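Local coordinates for acetyl transferase (Salmonella typhimurium, PDB 1S7N), which probably transfers an acetyl group from acetyl-coenzyme A to the N-terminal amine of ribosomal protein L7/L12, as a member of the GNAT acetyltransferase family, at residues B[83-88]-B[99-104]; B[112-117]-B[149-154]. All blocks are in the same frame, centred on the assembly; numbering follows the deposited sequence.

Contact 1. Residues B[83-88]-B[99-104]; sequences GVLSFN and IGYWLD. With COA (coenzyme A), chain F.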
# COMPACT_ATOMS: atom_id res chain seq x y z
N GLY B 83 -12.97 -1.40 -20.52
CA GLY B 83 -12.59 -1.65 -19.14
C GLY B 83 -11.33 -0.89 -18.70
O GLY B 83 -10.79 -0.08 -19.43
N VAL B 84 -10.86 -1.18 -17.48
CA VAL B 84 -9.70 -0.48 -16.90
C VAL B 84 -8.76 -1.50 -16.26
O VAL B 84 -9.22 -2.45 -15.62
CB VAL B 84 -10.15 0.56 -15.79
CG1 VAL B 84 -8.92 1.34 -15.20
CG2 VAL B 84 -11.18 1.54 -16.40
N LEU B 85 -7.46 -1.32 -16.52
CA LEU B 85 -6.38 -2.14 -15.97
C LEU B 85 -5.37 -1.11 -15.45
O LEU B 85 -4.90 -0.22 -16.19
CB LEU B 85 -5.76 -3.04 -17.04
CG LEU B 85 -4.46 -3.81 -16.71
CD1 LEU B 85 -4.62 -4.63 -15.45
CD2 LEU B 85 -4.02 -4.73 -17.92
N SER B 86 -5.02 -1.26 -14.20
CA SER B 86 -4.14 -0.32 -13.53
C SER B 86 -3.09 -0.88 -12.63
O SER B 86 -3.17 -2.03 -12.18
CB SER B 86 -4.99 0.56 -12.62
OG SER B 86 -5.94 1.33 -13.34
N PHE B 87 -2.08 -0.07 -12.37
CA PHE B 87 -1.22 -0.47 -11.24
C PHE B 87 -1.70 0.56 -10.20
O PHE B 87 -1.44 1.77 -10.36
CB PHE B 87 0.26 -0.28 -11.53
CG PHE B 87 0.81 -1.32 -12.49
CD1 PHE B 87 0.47 -2.66 -12.36
CD2 PHE B 87 1.69 -0.93 -13.51
CE1 PHE B 87 1.01 -3.62 -13.24
CE2 PHE B 87 2.25 -1.90 -14.43
CZ PHE B 87 1.91 -3.22 -14.28
N ASN B 88 -2.44 0.14 -9.18
CA ASN B 88 -2.91 1.10 -8.16
C ASN B 88 -1.70 1.81 -7.54
O ASN B 88 -1.78 2.94 -7.14
CB ASN B 88 -3.70 0.41 -7.04
CG ASN B 88 -4.84 -0.46 -7.58
OD1 ASN B 88 -5.03 -1.63 -7.16
ND2 ASN B 88 -5.59 0.09 -8.50
N ILE B 99 -1.83 -4.45 -8.84
CA ILE B 99 -2.75 -4.42 -9.94
C ILE B 99 -4.21 -4.26 -9.54
O ILE B 99 -4.65 -4.79 -8.54
CB ILE B 99 -2.63 -5.75 -10.69
CG1 ILE B 99 -1.27 -5.81 -11.35
CG2 ILE B 99 -3.80 -5.95 -11.71
CD1 ILE B 99 -0.85 -7.25 -11.67
N GLY B 100 -4.95 -3.53 -10.37
CA GLY B 100 -6.38 -3.39 -10.13
C GLY B 100 -7.04 -3.47 -11.50
O GLY B 100 -6.43 -3.04 -12.46
N TYR B 101 -8.26 -3.98 -11.59
CA TYR B 101 -8.98 -4.05 -12.88
C TYR B 101 -10.49 -4.33 -12.77
O TYR B 101 -10.99 -4.92 -11.77
CB TYR B 101 -8.38 -5.17 -13.83
CG TYR B 101 -8.18 -6.54 -13.17
CD1 TYR B 101 -9.27 -7.33 -12.78
CD2 TYR B 101 -6.89 -7.00 -12.82
CE1 TYR B 101 -9.07 -8.53 -12.01
CE2 TYR B 101 -6.67 -8.20 -12.07
CZ TYR B 101 -7.79 -8.95 -11.65
OH TYR B 101 -7.62 -10.07 -10.83
N TRP B 102 -11.18 -3.96 -13.84
CA TRP B 102 -12.58 -4.27 -14.02
C TRP B 102 -12.87 -4.10 -15.50
O TRP B 102 -12.17 -3.37 -16.22
CB TRP B 102 -13.50 -3.37 -13.16
CG TRP B 102 -13.40 -1.89 -13.47
CD1 TRP B 102 -12.60 -0.97 -12.82
CD2 TRP B 102 -14.25 -1.14 -14.33
NE1 TRP B 102 -12.94 0.30 -13.23
CE2 TRP B 102 -13.94 0.22 -14.15
CE3 TRP B 102 -15.23 -1.49 -15.26
CZ2 TRP B 102 -14.59 1.24 -14.84
CZ3 TRP B 102 -15.89 -0.48 -15.97
CH2 TRP B 102 -15.56 0.87 -15.76
N LEU B 103 -13.90 -4.82 -15.93
CA LEU B 103 -14.38 -4.84 -17.30
C LEU B 103 -15.86 -4.46 -17.39
O LEU B 103 -16.61 -4.65 -16.45
CB LEU B 103 -14.26 -6.26 -17.88
CG LEU B 103 -12.97 -6.79 -18.53
CD1 LEU B 103 -13.23 -8.23 -19.12
CD2 LEU B 103 -12.60 -5.87 -19.70
N ASP B 104 -16.26 -3.91 -18.52
CA ASP B 104 -17.67 -3.65 -18.72
C ASP B 104 -18.28 -5.05 -18.68
O ASP B 104 -17.73 -5.99 -19.24
CB ASP B 104 -17.93 -3.02 -20.07
CG ASP B 104 -19.42 -3.03 -20.39
OD1 ASP B 104 -19.91 -4.13 -20.71
OD2 ASP B 104 -20.08 -1.99 -20.27
N1A COA F . -7.48 -16.20 -22.82
C2A COA F . -7.98 -16.51 -21.59
N3A COA F . -9.27 -16.79 -21.29
C4A COA F . -10.16 -16.76 -22.35
C5A COA F . -9.74 -16.45 -23.65
C6A COA F . -8.33 -16.16 -23.88
N6A COA F . -7.93 -15.86 -25.13
N7A COA F . -10.80 -16.47 -24.57
C8A COA F . -11.85 -16.76 -23.86
N9A COA F . -11.49 -16.92 -22.54
C1B COA F . -12.45 -17.17 -21.44
C2B COA F . -12.02 -18.12 -20.34
O2B COA F . -12.49 -19.39 -20.69
C3B COA F . -12.84 -17.64 -19.18
O3B COA F . -14.16 -18.12 -19.34
P3B COA F . -15.13 -18.48 -18.07
O7A COA F . -16.50 -18.36 -18.68
O8A COA F . -14.88 -17.57 -16.91
O9A COA F . -14.73 -19.90 -17.73
C4B COA F . -12.80 -16.13 -19.36
O4B COA F . -12.80 -15.92 -20.77
C5B COA F . -11.70 -15.31 -18.65
O5B COA F . -11.67 -13.97 -19.16
P1A COA F . -10.73 -12.79 -18.45
O1A COA F . -9.47 -13.38 -17.92
O2A COA F . -10.59 -11.74 -19.45
O3A COA F . -11.61 -12.30 -17.23
P2A COA F . -13.20 -12.12 -17.14
O4A COA F . -13.83 -11.79 -18.41
O5A COA F . -13.78 -13.28 -16.46
O6A COA F . -13.42 -10.91 -16.11
CBP COA F . -13.03 -9.59 -14.14
CCP COA F . -12.78 -10.94 -14.83
CDP COA F . -12.62 -9.70 -12.62
CEP COA F . -12.15 -8.48 -14.86
CAP COA F . -14.53 -9.22 -14.29
OAP COA F . -15.37 -10.28 -13.77
C9P COA F . -14.91 -7.89 -13.66
O9P COA F . -14.63 -6.83 -14.20
N8P COA F . -15.32 -8.04 -12.39
C7P COA F . -15.98 -6.99 -11.66
C6P COA F . -14.93 -6.07 -10.99
C5P COA F . -13.94 -6.84 -10.16
O5P COA F . -14.24 -7.85 -9.59
N4P COA F . -12.63 -6.45 -10.33
C3P COA F . -11.53 -7.10 -9.60
C2P COA F . -11.50 -6.77 -8.08
S1P COA F . -9.99 -7.48 -7.34
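Gly83 to Phe87 and Ile99 to Leu103 run antiparallel, their axes 4.6 Å apart at closest and 171° from one another in direction, as the two arms of a beta hairpin in the central mixed sheet of the GNAT fold. Two hydrogen-bonded pairs, Val84 with Trp102 and Ser86 with Gly100, hold the arms together through four backbone bonds; Val84 N to Trp102 O, at 2.8 Å, is the shortest. Between them Leu85 and Tyr101 form a non-hydrogen-bonded pair, and there Tyr101 CA lies 3.2 Å from Val84 O in a CA-H...O contact.

On the face of the sheet that carries Val84 and Trp102, the indole lies back across the neighbouring strand. Its CG sits between the backbone N and the carbonyl carbon (chi1 61°), a torsion that brings one ring face over Val84. Val84 CB makes a CH-pi contact 4.1 Å from the centroid of the five-membered ring, while CG2 lies 3.4 Å above the ring plane, near CE2 and CZ2. Helix 24-38 packs on this side, with Leu27 against Val84 and Val31 against the indole.

Leu85, Phe87, Ile99 and Tyr101 occupy the other face, toward helix 112-127. Ile99 CG1 meets the edge of the Phe87 ring in its plane, 3.7 Å from CE1, and Ile99 CG2 touches Leu85 CD1. Leu85 CD1 also touches Tyr101 CB, at the edge of a ring whose far end runs on to Ser144, hydrogen-bonded to the hydroxyl.

The edge of the 99-103 arm that faces away from 83-87 pairs with strand 132-138 near Ile99, but at Tyr101 and Leu103 it binds the pantetheine much as another strand would be bound. Coenzyme A N4P donates to Tyr101 O, and Leu103 N donates to coenzyme A O9P over 2.8 Å.

Contact 2. Residues B[112-117]-B[149-154]; sequences IMSQSL and RRNHFT. With COA (coenzyme A), chain F.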
# COMPACT_ATOMS: atom_id res chain seq x y z
N ILE B 112 -10.30 -11.15 -22.40
CA ILE B 112 -9.81 -9.79 -22.59
C ILE B 112 -8.94 -9.23 -21.46
O ILE B 112 -7.93 -8.53 -21.72
CB ILE B 112 -10.93 -8.86 -22.83
CG1 ILE B 112 -11.56 -9.21 -24.20
CG2 ILE B 112 -10.43 -7.42 -22.71
CD1 ILE B 112 -12.55 -8.09 -24.71
N MET B 113 -9.32 -9.48 -20.21
CA MET B 113 -8.53 -9.00 -19.08
C MET B 113 -7.24 -9.83 -19.07
O MET B 113 -6.15 -9.26 -18.91
CB MET B 113 -9.26 -9.16 -17.71
CG MET B 113 -8.48 -8.49 -16.46
SD MET B 113 -8.01 -6.72 -16.93
CE MET B 113 -9.74 -5.89 -17.04
N SER B 114 -7.33 -11.18 -19.22
CA SER B 114 -6.11 -12.00 -19.17
C SER B 114 -5.09 -11.54 -20.22
O SER B 114 -3.90 -11.39 -19.92
CB SER B 114 -6.41 -13.49 -19.38
OG SER B 114 -6.98 -14.05 -18.22
N GLN B 115 -5.56 -11.30 -21.44
CA GLN B 115 -4.65 -10.86 -22.50
C GLN B 115 -4.07 -9.48 -22.21
O GLN B 115 -2.89 -9.24 -22.44
CB GLN B 115 -5.35 -10.80 -23.85
CG GLN B 115 -5.75 -12.11 -24.40
CD GLN B 115 -6.57 -11.94 -25.65
OE1 GLN B 115 -6.05 -11.57 -26.69
NE2 GLN B 115 -7.88 -12.18 -25.56
N SER B 116 -4.92 -8.57 -21.76
CA SER B 116 -4.44 -7.21 -21.46
C SER B 116 -3.41 -7.26 -20.33
O SER B 116 -2.36 -6.57 -20.37
CB SER B 116 -5.62 -6.32 -21.04
OG SER B 116 -6.53 -6.12 -22.12
N LEU B 117 -3.70 -8.09 -19.33
CA LEU B 117 -2.79 -8.24 -18.17
C LEU B 117 -1.45 -8.79 -18.58
O LEU B 117 -0.39 -8.32 -18.14
CB LEU B 117 -3.39 -9.19 -17.12
CG LEU B 117 -2.61 -9.42 -15.81
CD1 LEU B 117 -2.46 -8.06 -15.08
CD2 LEU B 117 -3.32 -10.39 -14.90
N ARG B 149 -5.26 -16.96 -11.03
CA ARG B 149 -4.79 -18.34 -11.25
C ARG B 149 -4.42 -18.61 -12.69
O ARG B 149 -3.33 -19.07 -12.98
CB ARG B 149 -5.83 -19.34 -10.72
CG ARG B 149 -5.77 -19.48 -9.19
CD ARG B 149 -6.50 -20.70 -8.65
NE ARG B 149 -7.92 -20.70 -9.03
CZ ARG B 149 -8.88 -20.16 -8.28
NH1 ARG B 149 -8.60 -19.59 -7.12
NH2 ARG B 149 -10.13 -20.23 -8.71
N ARG B 150 -5.30 -18.25 -13.60
CA ARG B 150 -5.12 -18.38 -15.05
C ARG B 150 -3.83 -17.67 -15.55
O ARG B 150 -3.22 -18.04 -16.58
CB ARG B 150 -6.33 -17.74 -15.74
CG ARG B 150 -6.48 -17.98 -17.23
CD ARG B 150 -7.70 -17.24 -17.85
NE ARG B 150 -9.10 -17.77 -17.76
CZ ARG B 150 -9.76 -18.31 -16.72
NH1 ARG B 150 -9.19 -18.49 -15.55
NH2 ARG B 150 -11.07 -18.58 -16.82
N ASN B 151 -3.40 -16.66 -14.81
CA ASN B 151 -2.24 -15.88 -15.26
C ASN B 151 -0.95 -16.16 -14.51
O ASN B 151 0.04 -15.41 -14.60
CB ASN B 151 -2.63 -14.40 -15.30
CG ASN B 151 -3.56 -14.11 -16.49
OD1 ASN B 151 -3.09 -14.02 -17.63
ND2 ASN B 151 -4.86 -14.00 -16.25
N HIS B 152 -1.00 -17.29 -13.81
CA HIS B 152 0.07 -17.85 -13.05
C HIS B 152 0.60 -17.05 -11.87
O HIS B 152 1.82 -16.91 -11.74
CB HIS B 152 1.23 -18.21 -13.99
CG HIS B 152 0.75 -18.87 -15.25
ND1 HIS B 152 0.09 -20.08 -15.24
CD2 HIS B 152 0.72 -18.42 -16.53
CE1 HIS B 152 -0.34 -20.35 -16.47
NE2 HIS B 152 0.03 -19.36 -17.27
N PHE B 153 -0.30 -16.56 -11.02
CA PHE B 153 0.11 -15.86 -9.82
C PHE B 153 0.12 -16.91 -8.73
O PHE B 153 -0.75 -17.79 -8.67
CB PHE B 153 -0.89 -14.77 -9.43
CG PHE B 153 -0.74 -13.50 -10.21
CD1 PHE B 153 -1.04 -13.45 -11.57
CD2 PHE B 153 -0.21 -12.35 -9.60
CE1 PHE B 153 -0.83 -12.28 -12.32
CE2 PHE B 153 0.01 -11.17 -10.34
CZ PHE B 153 -0.29 -11.13 -11.69
N THR B 154 1.04 -16.76 -7.81
CA THR B 154 1.18 -17.68 -6.72
C THR B 154 0.39 -17.13 -5.53
O THR B 154 0.58 -15.94 -5.17
CB THR B 154 2.68 -17.74 -6.33
OG1 THR B 154 3.37 -18.45 -7.34
CG2 THR B 154 2.93 -18.39 -4.93
N1A COA F . -7.48 -16.20 -22.82
C2A COA F . -7.98 -16.51 -21.59
N3A COA F . -9.27 -16.79 -21.29
C4A COA F . -10.16 -16.76 -22.35
C5A COA F . -9.74 -16.45 -23.65
C6A COA F . -8.33 -16.16 -23.88
N6A COA F . -7.93 -15.86 -25.13
N7A COA F . -10.80 -16.47 -24.57
C8A COA F . -11.85 -16.76 -23.86
N9A COA F . -11.49 -16.92 -22.54
C1B COA F . -12.45 -17.17 -21.44
C2B COA F . -12.02 -18.12 -20.34
O2B COA F . -12.49 -19.39 -20.69
C3B COA F . -12.84 -17.64 -19.18
O3B COA F . -14.16 -18.12 -19.34
P3B COA F . -15.13 -18.48 -18.07
O7A COA F . -16.50 -18.36 -18.68
O8A COA F . -14.88 -17.57 -16.91
O9A COA F . -14.73 -19.90 -17.73
C4B COA F . -12.80 -16.13 -19.36
O4B COA F . -12.80 -15.92 -20.77
C5B COA F . -11.70 -15.31 -18.65
O5B COA F . -11.67 -13.97 -19.16
P1A COA F . -10.73 -12.79 -18.45
O1A COA F . -9.47 -13.38 -17.92
O2A COA F . -10.59 -11.74 -19.45
O3A COA F . -11.61 -12.30 -17.23
P2A COA F . -13.20 -12.12 -17.14
O4A COA F . -13.83 -11.79 -18.41
O5A COA F . -13.78 -13.28 -16.46
O6A COA F . -13.42 -10.91 -16.11
CBP COA F . -13.03 -9.59 -14.14
CCP COA F . -12.78 -10.94 -14.83
CDP COA F . -12.62 -9.70 -12.62
CEP COA F . -12.15 -8.48 -14.86
CAP COA F . -14.53 -9.22 -14.29
OAP COA F . -15.37 -10.28 -13.77
C9P COA F . -14.91 -7.89 -13.66
O9P COA F . -14.63 -6.83 -14.20
N8P COA F . -15.32 -8.04 -12.39
C7P COA F . -15.98 -6.99 -11.66
C6P COA F . -14.93 -6.07 -10.99
C5P COA F . -13.94 -6.84 -10.16
O5P COA F . -14.24 -7.85 -9.59
N4P COA F . -12.63 -6.45 -10.33
C3P COA F . -11.53 -7.10 -9.60
C2P COA F . -11.50 -6.77 -8.08
S1P COA F . -9.99 -7.48 -7.34
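Ser114 and Asn151 meet beside the coenzyme A pyrophosphate, where the start of helix 112-127, the phosphate-binding helix of the GNAT fold, faces the end of helix 142-150. In the first shell, Ser114 OG donates to coenzyme A O1A over 2.6 Å. Met113 N donates to O2A of the same phosphate at 2.7 Å. Both phosphate oxygens also receive weak bonds from the backbone N of Ser114. The phosphate thus sits at the helix N-terminus, where the helix dipole would be expected to favour its negative charge.

Asn151 forms the second shell. Its ND2 donates to Ser114 OG at 2.9 Å, with an N-H...O angle of 162° and the hydroxyl oxygen close to the amide plane. Receiving this bond while donating its own hydrogen bond to the phosphate, the hydroxyl is gripped from two sides and its rotation is fixed. The same ND2 also donates to Val147 O, which ties the amide to the last turn of the helix it follows.

Arg150 approaches Ser114 with its aliphatic part, CD lying 3.3 Å from OG. The chain is extended through chi2 and then bends at chi3 (-81°), which carries the guanidinium alongside the cofactor ribose and sets adenine N3A at its edge. On the side of Leu117 the contact turns apolar: its CD2 touches Asn151 CB and the Phe153 ring, which also packs on Ile99 of the sheet.

Farther out, a Schellman motif ends helix 142-150, with His152 at positive phi as its C-prime residue, and turns the chain toward strand 154-165. It is closed by Phe153 N bonding to Ala148 O and by His152 N donating to Arg149 O over 3.0 Å.

Both segments of contact 1 precede those of contact 2 in the sequence, and strand 96-103 is followed, after a short loop, by helix 112-127. Their centres lie 12 Å apart, that of contact 1 almost at the centre of the chain and that of contact 2 about 11 Å from it. They meet where this helix packs on the sheet: Tyr101 CB is 3.5 Å from Met113 SD, and Leu85 CD2 is equally close to Ser116 O. One coenzyme A spans both, its pantetheine following the strand of contact 1 and its pyrophosphate reaching the helix start in contact 2. Successive elements of the GNAT fold thereby hold successive parts of one cofactor.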